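B-N-acetylhexosaminidase (Streptomyces plicatus, PDB 5FD0) probably hydrolyses terminal beta-linked N-acetylhexosamine residues from glycans and glycoconjugates, as a glycosyl hydrolase family 20 enzyme with a TIM-barrel catalytic domain. Local coordinates at residues A162-S167 and L447-L452; A362-W367 and N386-I391; G368-G373 and A395-L400. One frame throughout, in Å; residues are numbered along the deposited sequence.

Interaction 1 (A162-S167 and L447-L452); sequences AMLDVS and LWTETL. With NAG (2-acetamido-2-deoxy-beta-D-glucopyranose), chain B.
Met163 and Trp448 meet over a ring face. The methionine chain is bent at chi3 (79°), which turns its methyl group onto the indole. CE lies 3.3 Å from the centroid of the Trp448 six-membered ring, only 3° off the ring normal, a CH-pi contact. SD follows over the same face, a Met-aromatic contact. The opposite face of the indole receives the sugar NAG, whose O4 sits toward the rim, 3.2 Å from Trp448 CE3. Asp165 OD2 lies at the ring edge, in plane. The indole is thus sandwiched between a methionine and the ligand, as an aromatic floor of the sugar site. Replacing Trp448 with an alanine is likely to leave the Met163 methyl without its ring and open a gap between it and the sugar.

Asp165 and Thr449 cross obliquely and grip each other twice. Thr449 OG1 donates to the backbone Asp165 O at 2.7 Å, from above the carbonyl plane. Thr449 N donates to Asp165 OD2 at 3.1 Å, from above the carboxylate plane. Asp165 OD1 takes Ser167 N in an Asx turn. Next along the chain, Glu450 OE2 accepts from NAG O4 at 2.6 Å.

The backbones pair in parallel fashion. Leu447 N donates to Met163 O at 2.9 Å, and Asp165 N to Leu447 O at 3.1 Å. These bonds join the ends of strands 159-165 and 440-447, the first and last strands of the barrel. Strand 190-194 flanks strand 159-165 on its other side, and helix 455-462 packs on Leu447 and Thr449 through Leu458.

Interaction 2 (A362-W367 and N386-I391); sequences ALVQYW and NGTGLI. With NAG (2-acetamido-2-deoxy-beta-D-glucopyranose), chain B.
Val364 makes two backbone bonds with the neighbouring strand, in a parallel beta-alpha-beta unit of the TIM barrel. Val364 N donates to Gly389 O at 2.9 Å, and Ile391 N donates to Val364 O at 2.8 Å, almost straight at 177°. Tyr366 N continues the ladder to Ile391 O at 2.7 Å. Gly389 N starts it, donating to Ala362 O. The short strands 363-366 and 389-391 run 30° apart.

Side chains fill both faces of this pair. On one face Leu363 and Ile391 meet at their branch ends, with Leu363 CD2 3.8 Å from Ile391 CD1. With Ile391 CG1 anti to the carbonyl carbon (chi1 -58°) and the chain extended at chi2, CD1 reaches Leu363. Gly389 shares this face, and a side chain there would be tight against Leu363 CG. On the other face Val364 and Leu390 lie side by side, pointing the same way. Thr388 CG2 comes across Val364 at about a right angle.

The second shell fixes these strands. Strand 346-350 pairs with Leu363 and Gln365, and helix 374-385, the crossover, covers Leu390 through Val380 and Ala384. That helix ends in a Schellman motif with Gly387 at the C-prime position. The amide of Gln365 reaches His315 and Ser393.

Just beyond the strand, Trp367 faces the sugar site. The acetamido methyl of NAG sits over the centre of the indole, with C8 3.5 Å from Trp367 CE2.

Interaction 3 (G368-G373 and A395-L400); sequences GLDRTG and ADRTYL. With NAG (2-acetamido-2-deoxy-beta-D-glucopyranose), chain B.
Gly368 O accepts from Ala395 N at 3.1 Å, joining two loops that follow neighbouring strands at one end of the TIM barrel.

Leu369 packs on Ala395 and Asp396. Its CD1 lies 4.1 Å from Ala395 CB, and its CB rests near the Asp396 carboxylate. Leu369 also opens a type I turn that closes at Thr372, and its N donates to Thr372 OG1 at 2.8 Å.

Asp370 N donates to Asp396 OD2 at 2.9 Å, on the syn side, tilted out of the carboxylate plane. Asp396 CG sits between its backbone N and carbonyl carbon (chi1 63°), which brings the carboxylate up to the turn. The two carboxylates stand nearly perpendicular. Arg422 forms salt bridges with both, and so probably eases their repulsion. A water donates to Asp370 OD1 and Asp396 OD1. Asp370 OD1 also meets Arg397 NH2 in a weak salt bridge of 3.4 Å, the two planes 58° apart. Arg397 NH1 is held by the backbone O of Arg422.

At Arg371 a second water links the backbone N to Asp396 OD2. Gly373 then sits at the N-cap position of helix 374-385.

The 395-400 loop carries Tyr399 into the sugar pocket, where the ring also meets Trp448. Ala395 CA lies over one face of the phenol. Tyr399 OH donates to NAG O7 at 2.7 Å.

Overall arrangement
All three contacts belong to the TIM-barrel catalytic domain and reach the same NAG. Interactions 1 and 2 join strands of the same parallel sheet, in buried surroundings. Interaction 2 is the most regular: a backbone ladder with aliphatic side chains. Interaction 1 has a shorter strand pairing and adds polar and aromatic groups at the sugar. Interaction 3 links loops beyond the strands of interaction 2. It is mostly buried, with Asp370 exposed, and relies on carboxylates, arginines and waters. Trp448 NE1 approaches Tyr399 CE2 at 3.1 Å, and Trp367 CB approaches Tyr399 OH at 3.1 Å. Interaction 3 therefore touches both others, while interactions 1 and 2 stay about 6 Å apart at their nearest atoms.

Interaction 1 (A162-S167 and L447-L452)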
loop_
_atom_site.group_PDB
_atom_site.type_symbol
_atom_site.label_atom_id
_atom_site.label_comp_id
_atom_site.label_asym_id
_atom_site.label_seq_id
_atom_site.Cartn_x
_atom_site.Cartn_y
_atom_site.Cartn_z
ATOM N N ALA A 162 -1.619 0.258 -0.174
ATOM C CA ALA A 162 -1.348 -1.165 -0.017
ATOM C C ALA A 162 -1.584 -1.532 1.435
ATOM O O ALA A 162 -1.213 -0.767 2.326
ATOM C CB ALA A 162 0.089 -1.519 -0.396
ATOM N N MET A 163 -2.184 -2.702 1.686
ATOM C CA MET A 163 -2.363 -3.193 3.048
ATOM C C MET A 163 -1.472 -4.399 3.289
ATOM O O MET A 163 -1.360 -5.279 2.424
ATOM C CB MET A 163 -3.812 -3.603 3.338
ATOM C CG MET A 163 -4.111 -3.864 4.805
ATOM S SD MET A 163 -5.570 -4.922 5.111
ATOM C CE MET A 163 -4.903 -6.557 4.786
ATOM N N LEU A 164 -0.882 -4.463 4.479
ATOM C CA LEU A 164 -0.245 -5.691 4.944
ATOM C C LEU A 164 -0.902 -6.180 6.233
ATOM O O LEU A 164 -1.037 -5.427 7.207
ATOM C CB LEU A 164 1.248 -5.515 5.156
ATOM C CG LEU A 164 1.985 -6.797 5.576
ATOM C CD1 LEU A 164 1.931 -7.865 4.502
ATOM C CD2 LEU A 164 3.428 -6.464 5.915
ATOM N N ASP A 165 -1.324 -7.445 6.214
ATOM C CA ASP A 165 -1.869 -8.128 7.380
ATOM C C ASP A 165 -0.691 -8.644 8.203
ATOM O O ASP A 165 0.012 -9.565 7.775
ATOM C CB ASP A 165 -2.798 -9.245 6.914
ATOM C CG ASP A 165 -3.297 -10.157 8.035
ATOM O OD1 ASP A 165 -3.031 -9.933 9.249
ATOM O OD2 ASP A 165 -4.009 -11.121 7.659
ATOM N N VAL A 166 -0.450 -8.042 9.367
ATOM C CA VAL A 166 0.576 -8.544 10.284
ATOM C C VAL A 166 -0.046 -9.255 11.482
ATOM O O VAL A 166 0.663 -9.609 12.432
ATOM C CB VAL A 166 1.532 -7.428 10.732
ATOM C CG1 VAL A 166 2.263 -6.828 9.540
ATOM C CG2 VAL A 166 0.802 -6.368 11.541
ATOM N N SER A 167 -1.361 -9.492 11.444
ATOM C CA SER A 167 -2.067 -10.214 12.494
ATOM C C SER A 167 -2.049 -11.719 12.256
ATOM O O SER A 167 -1.821 -12.491 13.194
ATOM C CB SER A 167 -3.515 -9.733 12.580
ATOM O OG SER A 167 -3.594 -8.366 12.971
ATOM N N LEU A 447 -2.977 -7.365 1.193
ATOM C CA LEU A 447 -2.270 -8.647 1.251
ATOM C C LEU A 447 -2.564 -9.281 2.610
ATOM O O LEU A 447 -1.948 -8.925 3.616
ATOM C CB LEU A 447 -0.761 -8.490 1.022
ATOM C CG LEU A 447 0.072 -9.780 0.963
ATOM C CD1 LEU A 447 -0.473 -10.830 -0.015
ATOM C CD2 LEU A 447 1.505 -9.467 0.596
ATOM N N TRP A 448 -3.510 -10.215 2.642
ATOM C CA TRP A 448 -3.818 -10.978 3.842
ATOM C C TRP A 448 -2.822 -12.128 4.005
ATOM O O TRP A 448 -2.274 -12.645 3.030
ATOM C CB TRP A 448 -5.258 -11.515 3.776
ATOM C CG TRP A 448 -6.268 -10.421 3.594
ATOM C CD1 TRP A 448 -6.835 -10.022 2.440
ATOM C CD2 TRP A 448 -6.782 -9.562 4.611
ATOM N NE1 TRP A 448 -7.688 -8.964 2.663
ATOM C CE2 TRP A 448 -7.664 -8.662 3.997
ATOM C CE3 TRP A 448 -6.580 -9.471 5.976
ATOM C CZ2 TRP A 448 -8.361 -7.697 4.711
ATOM C CZ3 TRP A 448 -7.280 -8.500 6.697
ATOM C CH2 TRP A 448 -8.161 -7.632 6.061
ATOM N N THR A 449 -2.582 -12.542 5.260
ATOM C CA THR A 449 -1.446 -13.434 5.488
ATOM C C THR A 449 -1.799 -14.748 6.189
ATOM O O THR A 449 -0.909 -15.394 6.749
ATOM C CB THR A 449 -0.345 -12.687 6.245
ATOM O OG1 THR A 449 -0.860 -12.130 7.458
ATOM C CG2 THR A 449 0.217 -11.592 5.349
ATOM N N GLU A 450 -3.046 -15.216 6.098
ATOM C CA GLU A 450 -3.368 -16.563 6.579
ATOM C C GLU A 450 -2.389 -17.610 6.068
ATOM O O GLU A 450 -2.042 -18.542 6.797
ATOM C CB GLU A 450 -4.777 -16.991 6.154
ATOM C CG GLU A 450 -5.876 -16.396 6.967
ATOM C CD GLU A 450 -6.424 -15.109 6.353
ATOM O OE1 GLU A 450 -5.679 -14.437 5.608
ATOM O OE2 GLU A 450 -7.597 -14.785 6.607
ATOM N N THR A 451 -1.953 -17.494 4.813
ATOM C CA THR A 451 -1.159 -18.533 4.174
ATOM C C THR A 451 0.298 -18.147 3.970
ATOM O O THR A 451 1.050 -18.932 3.393
ATOM C CB THR A 451 -1.759 -18.922 2.811
ATOM O OG1 THR A 451 -1.535 -17.884 1.848
ATOM C CG2 THR A 451 -3.247 -19.221 2.912
ATOM N N LEU A 452 0.713 -16.972 4.437
ATOM C CA LEU A 452 1.992 -16.384 4.072
ATOM C C LEU A 452 2.747 -16.059 5.347
ATOM O O LEU A 452 2.278 -15.261 6.160
ATOM C CB LEU A 452 1.809 -15.122 3.233
ATOM C CG LEU A 452 0.827 -15.226 2.038
ATOM C CD1 LEU A 452 0.602 -13.853 1.387
ATOM C CD2 LEU A 452 1.325 -16.240 0.992
HETATM C C1 NAG B . -11.994 -11.749 4.141
HETATM C C2 NAG B . -11.649 -11.158 5.521
HETATM C C3 NAG B . -10.190 -11.164 5.885
HETATM C C4 NAG B . -9.481 -12.398 5.452
HETATM C C5 NAG B . -9.669 -12.418 3.946
HETATM C C6 NAG B . -8.858 -13.437 3.211
HETATM C C7 NAG B . -11.831 -8.828 4.739
HETATM C C8 NAG B . -12.375 -7.441 4.983
HETATM N N2 NAG B . -12.143 -9.785 5.634
HETATM O O1 NAG B . -13.187 -12.413 4.249
HETATM O O3 NAG B . -10.062 -11.072 7.329
HETATM O O4 NAG B . -8.107 -12.316 5.817
HETATM O O5 NAG B . -11.063 -12.721 3.680
HETATM O O6 NAG B . -8.983 -13.246 1.822
HETATM O O7 NAG B . -11.157 -9.041 3.781
#

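Interaction 2 (A362-W367 and N386-I391)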
loop_
_atom_site.group_PDB
_atom_site.type_symbol
_atom_site.label_atom_id
_atom_site.label_comp_id
_atom_site.label_asym_id
_atom_site.label_seq_id
_atom_site.Cartn_x
_atom_site.Cartn_y
_atom_site.Cartn_z
ATOM N N ALA A 362 -16.115 10.357 6.859
ATOM C CA ALA A 362 -15.662 8.973 6.837
ATOM C C ALA A 362 -15.382 8.487 5.418
ATOM O O ALA A 362 -15.965 8.956 4.431
ATOM C CB ALA A 362 -16.708 8.078 7.510
ATOM N N LEU A 363 -14.478 7.519 5.323
ATOM C CA LEU A 363 -14.316 6.734 4.108
ATOM C C LEU A 363 -14.687 5.283 4.386
ATOM O O LEU A 363 -14.494 4.786 5.495
ATOM C CB LEU A 363 -12.874 6.784 3.591
ATOM C CG LEU A 363 -12.298 8.114 3.110
ATOM C CD1 LEU A 363 -12.015 8.991 4.244
ATOM C CD2 LEU A 363 -10.994 7.888 2.369
ATOM N N VAL A 364 -15.177 4.582 3.364
ATOM C CA VAL A 364 -15.350 3.147 3.499
ATOM C C VAL A 364 -14.602 2.441 2.387
ATOM O O VAL A 364 -14.462 2.934 1.261
ATOM C CB VAL A 364 -16.837 2.719 3.510
ATOM C CG1 VAL A 364 -17.524 3.297 4.718
ATOM C CG2 VAL A 364 -17.506 3.143 2.230
ATOM N N GLN A 365 -14.120 1.266 2.731
ATOM C CA GLN A 365 -13.291 0.451 1.859
ATOM C C GLN A 365 -14.144 -0.714 1.363
ATOM O O GLN A 365 -14.510 -1.610 2.142
ATOM C CB GLN A 365 -12.047 -0.030 2.608
ATOM C CG GLN A 365 -11.130 -0.852 1.743
ATOM C CD GLN A 365 -9.776 -1.113 2.385
ATOM O OE1 GLN A 365 -9.475 -0.662 3.504
ATOM N NE2 GLN A 365 -8.960 -1.856 1.678
ATOM N N TYR A 366 -14.442 -0.693 0.074
ATOM C CA TYR A 366 -15.324 -1.662 -0.565
ATOM C C TYR A 366 -14.505 -2.873 -0.992
ATOM O O TYR A 366 -13.620 -2.766 -1.851
ATOM C CB TYR A 366 -16.022 -1.054 -1.783
ATOM C CG TYR A 366 -16.926 -2.040 -2.472
ATOM C CD1 TYR A 366 -18.181 -2.347 -1.939
ATOM C CD2 TYR A 366 -16.541 -2.676 -3.643
ATOM C CE1 TYR A 366 -19.008 -3.265 -2.557
ATOM C CE2 TYR A 366 -17.378 -3.595 -4.262
ATOM C CZ TYR A 366 -18.611 -3.874 -3.705
ATOM O OH TYR A 366 -19.443 -4.779 -4.321
ATOM N N TRP A 367 -14.801 -4.017 -0.385
ATOM C CA TRP A 367 -14.150 -5.274 -0.705
ATOM C C TRP A 367 -15.106 -6.291 -1.334
ATOM O O TRP A 367 -14.824 -7.498 -1.326
ATOM C CB TRP A 367 -13.481 -5.825 0.551
ATOM C CG TRP A 367 -14.366 -6.119 1.709
ATOM C CD1 TRP A 367 -14.957 -5.214 2.570
ATOM C CD2 TRP A 367 -14.697 -7.423 2.215
ATOM N NE1 TRP A 367 -15.652 -5.891 3.555
ATOM C CE2 TRP A 367 -15.500 -7.240 3.364
ATOM C CE3 TRP A 367 -14.388 -8.725 1.813
ATOM C CZ2 TRP A 367 -16.028 -8.321 4.082
ATOM C CZ3 TRP A 367 -14.899 -9.786 2.542
ATOM C CH2 TRP A 367 -15.707 -9.577 3.657
ATOM N N ASN A 386 -24.156 10.105 -0.151
ATOM C CA ASN A 386 -24.284 10.888 1.065
ATOM C C ASN A 386 -22.968 11.520 1.515
ATOM O O ASN A 386 -22.930 12.076 2.619
ATOM C CB ASN A 386 -24.863 10.036 2.191
ATOM C CG ASN A 386 -26.347 9.669 1.956
ATOM O OD1 ASN A 386 -27.063 10.366 1.249
ATOM N ND2 ASN A 386 -26.791 8.583 2.558
ATOM N N GLY A 387 -21.918 11.457 0.688
ATOM C CA GLY A 387 -20.655 12.125 0.963
ATOM C C GLY A 387 -19.546 11.249 1.518
ATOM O O GLY A 387 -18.435 11.750 1.740
ATOM N N THR A 388 -19.810 9.972 1.769
ATOM C CA THR A 388 -18.765 9.048 2.206
ATOM C C THR A 388 -17.799 8.789 1.059
ATOM O O THR A 388 -18.218 8.456 -0.054
ATOM C CB THR A 388 -19.400 7.732 2.668
ATOM O OG1 THR A 388 -20.372 8.003 3.668
ATOM C CG2 THR A 388 -18.361 6.761 3.245
ATOM N N GLY A 389 -16.504 8.942 1.312
ATOM C CA GLY A 389 -15.520 8.583 0.308
ATOM C C GLY A 389 -15.383 7.078 0.174
ATOM O O GLY A 389 -15.566 6.328 1.123
ATOM N N LEU A 390 -15.065 6.633 -1.039
ATOM C CA LEU A 390 -15.003 5.213 -1.369
ATOM C C LEU A 390 -13.580 4.812 -1.718
ATOM O O LEU A 390 -12.965 5.416 -2.606
ATOM C CB LEU A 390 -15.897 4.903 -2.561
ATOM C CG LEU A 390 -17.151 4.079 -2.441
ATOM C CD1 LEU A 390 -18.002 4.596 -1.311
ATOM C CD2 LEU A 390 -17.865 4.186 -3.786
ATOM N N ILE A 391 -13.067 3.791 -1.038
ATOM C CA ILE A 391 -11.810 3.140 -1.400
ATOM C C ILE A 391 -12.168 1.793 -1.993
ATOM O O ILE A 391 -12.809 0.983 -1.325
ATOM C CB ILE A 391 -10.891 2.958 -0.186
ATOM C CG1 ILE A 391 -10.555 4.298 0.493
ATOM C CG2 ILE A 391 -9.616 2.241 -0.604
ATOM C CD1 ILE A 391 -10.266 4.181 1.954
HETATM C C1 NAG B . -11.994 -11.749 4.141
HETATM C C2 NAG B . -11.649 -11.158 5.521
HETATM C C3 NAG B . -10.190 -11.164 5.885
HETATM C C4 NAG B . -9.481 -12.398 5.452
HETATM C C5 NAG B . -9.669 -12.418 3.946
HETATM C C6 NAG B . -8.858 -13.437 3.211
HETATM C C7 NAG B . -11.831 -8.828 4.739
HETATM C C8 NAG B . -12.375 -7.441 4.983
HETATM N N2 NAG B . -12.143 -9.785 5.634
HETATM O O1 NAG B . -13.187 -12.413 4.249
HETATM O O3 NAG B . -10.062 -11.072 7.329
HETATM O O4 NAG B . -8.107 -12.316 5.817
HETATM O O5 NAG B . -11.063 -12.721 3.680
HETATM O O6 NAG B . -8.983 -13.246 1.822
HETATM O O7 NAG B . -11.157 -9.041 3.781
HETATM O O HOH W 1 -16.100 11.545 3.368
#

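Interaction 3 (G368-G373 and A395-L400)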
loop_
_atom_site.group_PDB
_atom_site.type_symbol
_atom_site.label_atom_id
_atom_site.label_comp_id
_atom_site.label_asym_id
_atom_site.label_seq_id
_atom_site.Cartn_x
_atom_site.Cartn_y
_atom_site.Cartn_z
ATOM N N GLY A 368 -16.204 -5.829 -1.925
ATOM C CA GLY A 368 -17.116 -6.720 -2.602
ATOM C C GLY A 368 -16.564 -7.244 -3.907
ATOM O O GLY A 368 -15.398 -7.063 -4.265
ATOM N N LEU A 369 -17.430 -7.969 -4.615
ATOM C CA LEU A 369 -17.033 -8.724 -5.797
ATOM C C LEU A 369 -18.067 -8.520 -6.904
ATOM O O LEU A 369 -19.161 -8.005 -6.668
ATOM C CB LEU A 369 -16.914 -10.217 -5.506
ATOM C CG LEU A 369 -16.012 -10.749 -4.405
ATOM C CD1 LEU A 369 -16.565 -10.455 -3.054
ATOM C CD2 LEU A 369 -15.894 -12.247 -4.578
ATOM N N ASP A 370 -17.713 -8.941 -8.126
ATOM C CA ASP A 370 -18.689 -8.905 -9.222
ATOM C C ASP A 370 -20.026 -9.484 -8.787
ATOM O O ASP A 370 -21.087 -8.918 -9.075
ATOM C CB ASP A 370 -18.197 -9.702 -10.423
ATOM C CG ASP A 370 -17.243 -8.944 -11.288
ATOM O OD1 ASP A 370 -16.807 -7.826 -10.934
ATOM O OD2 ASP A 370 -16.908 -9.508 -12.344
ATOM N N ARG A 371 -19.986 -10.611 -8.088
ATOM C CA ARG A 371 -21.163 -11.389 -7.710
ATOM C C ARG A 371 -21.866 -10.890 -6.459
ATOM O O ARG A 371 -22.862 -11.487 -6.049
ATOM C CB ARG A 371 -20.758 -12.826 -7.455
ATOM C CG ARG A 371 -20.009 -12.977 -6.159
ATOM C CD ARG A 371 -19.346 -14.319 -6.140
ATOM N NE ARG A 371 -18.706 -14.569 -4.857
ATOM C CZ ARG A 371 -17.713 -15.435 -4.685
ATOM N NH1 ARG A 371 -17.225 -16.123 -5.720
ATOM N NH2 ARG A 371 -17.199 -15.605 -3.482
ATOM N N THR A 372 -21.351 -9.862 -5.810
ATOM C CA THR A 372 -22.010 -9.311 -4.638
ATOM C C THR A 372 -23.423 -8.875 -5.008
ATOM O O THR A 372 -23.673 -8.401 -6.119
ATOM C CB THR A 372 -21.184 -8.141 -4.122
ATOM O OG1 THR A 372 -19.944 -8.662 -3.640
ATOM C CG2 THR A 372 -21.889 -7.380 -3.044
ATOM N N GLY A 373 -24.356 -9.060 -4.084
ATOM C CA GLY A 373 -25.744 -8.777 -4.395
ATOM C C GLY A 373 -25.991 -7.297 -4.605
ATOM O O GLY A 373 -25.282 -6.435 -4.072
ATOM N N ALA A 395 -12.514 -7.904 -3.675
ATOM C CA ALA A 395 -11.818 -9.136 -3.289
ATOM C C ALA A 395 -11.524 -10.041 -4.476
ATOM O O ALA A 395 -10.608 -10.872 -4.394
ATOM C CB ALA A 395 -12.595 -9.919 -2.230
ATOM N N ASP A 396 -12.234 -9.878 -5.582
ATOM C CA ASP A 396 -11.957 -10.618 -6.805
ATOM C C ASP A 396 -11.173 -9.777 -7.814
ATOM O O ASP A 396 -11.182 -10.084 -9.011
ATOM C CB ASP A 396 -13.262 -11.142 -7.429
ATOM C CG ASP A 396 -14.216 -10.039 -7.851
ATOM O OD1 ASP A 396 -14.025 -8.879 -7.423
ATOM O OD2 ASP A 396 -15.178 -10.350 -8.613
ATOM N N ARG A 397 -10.493 -8.730 -7.341
ATOM C CA ARG A 397 -9.623 -7.909 -8.170
ATOM C C ARG A 397 -8.254 -7.637 -7.529
ATOM O O ARG A 397 -7.228 -7.876 -8.160
ATOM C CB ARG A 397 -10.292 -6.568 -8.468
ATOM C CG ARG A 397 -11.651 -6.687 -9.176
ATOM C CD ARG A 397 -11.502 -6.955 -10.626
ATOM N NE ARG A 397 -12.808 -7.051 -11.271
ATOM C CZ ARG A 397 -12.978 -7.243 -12.567
ATOM N NH1 ARG A 397 -11.919 -7.349 -13.354
ATOM N NH2 ARG A 397 -14.206 -7.367 -13.071
ATOM N N THR A 398 -8.225 -7.083 -6.316
ATOM C CA THR A 398 -6.990 -6.535 -5.743
ATOM C C THR A 398 -6.610 -7.159 -4.409
ATOM O O THR A 398 -5.682 -6.666 -3.752
ATOM C CB THR A 398 -7.117 -5.021 -5.562
ATOM O OG1 THR A 398 -8.070 -4.752 -4.533
ATOM C CG2 THR A 398 -7.577 -4.354 -6.857
ATOM N N TYR A 399 -7.296 -8.215 -3.979
ATOM C CA TYR A 399 -6.845 -9.036 -2.844
ATOM C C TYR A 399 -5.670 -9.887 -3.307
ATOM O O TYR A 399 -5.833 -10.851 -4.059
ATOM C CB TYR A 399 -7.990 -9.895 -2.312
ATOM C CG TYR A 399 -8.823 -9.228 -1.266
ATOM C CD1 TYR A 399 -9.091 -7.854 -1.324
ATOM C CD2 TYR A 399 -9.354 -9.959 -0.206
ATOM C CE1 TYR A 399 -9.858 -7.259 -0.367
ATOM C CE2 TYR A 399 -10.123 -9.357 0.761
ATOM C CZ TYR A 399 -10.358 -8.007 0.676
ATOM O OH TYR A 399 -11.089 -7.408 1.645
ATOM N N LEU A 400 -4.460 -9.494 -2.894
ATOM C CA LEU A 400 -3.232 -10.129 -3.355
ATOM C C LEU A 400 -3.010 -11.512 -2.750
ATOM O O LEU A 400 -2.145 -12.250 -3.229
ATOM C CB LEU A 400 -2.019 -9.224 -3.025
ATOM C CG LEU A 400 -2.046 -7.885 -3.758
ATOM C CD1 LEU A 400 -0.923 -7.002 -3.208
ATOM C CD2 LEU A 400 -1.880 -8.052 -5.255
HETATM C C1 NAG B . -11.994 -11.749 4.141
HETATM C C2 NAG B . -11.649 -11.158 5.521
HETATM C C3 NAG B . -10.190 -11.164 5.885
HETATM C C4 NAG B . -9.481 -12.398 5.452
HETATM C C5 NAG B . -9.669 -12.418 3.946
HETATM C C6 NAG B . -8.858 -13.437 3.211
HETATM C C7 NAG B . -11.831 -8.828 4.739
HETATM C C8 NAG B . -12.375 -7.441 4.983
HETATM N N2 NAG B . -12.143 -9.785 5.634
HETATM O O1 NAG B . -13.187 -12.413 4.249
HETATM O O3 NAG B . -10.062 -11.072 7.329
HETATM O O4 NAG B . -8.107 -12.316 5.817
HETATM O O5 NAG B . -11.063 -12.721 3.680
HETATM O O6 NAG B . -8.983 -13.246 1.822
HETATM O O7 NAG B . -11.157 -9.041 3.781
HETATM O O HOH W 2 -15.165 -7.052 -8.911
HETATM O O HOH W 3 -17.368 -12.244 -8.486
#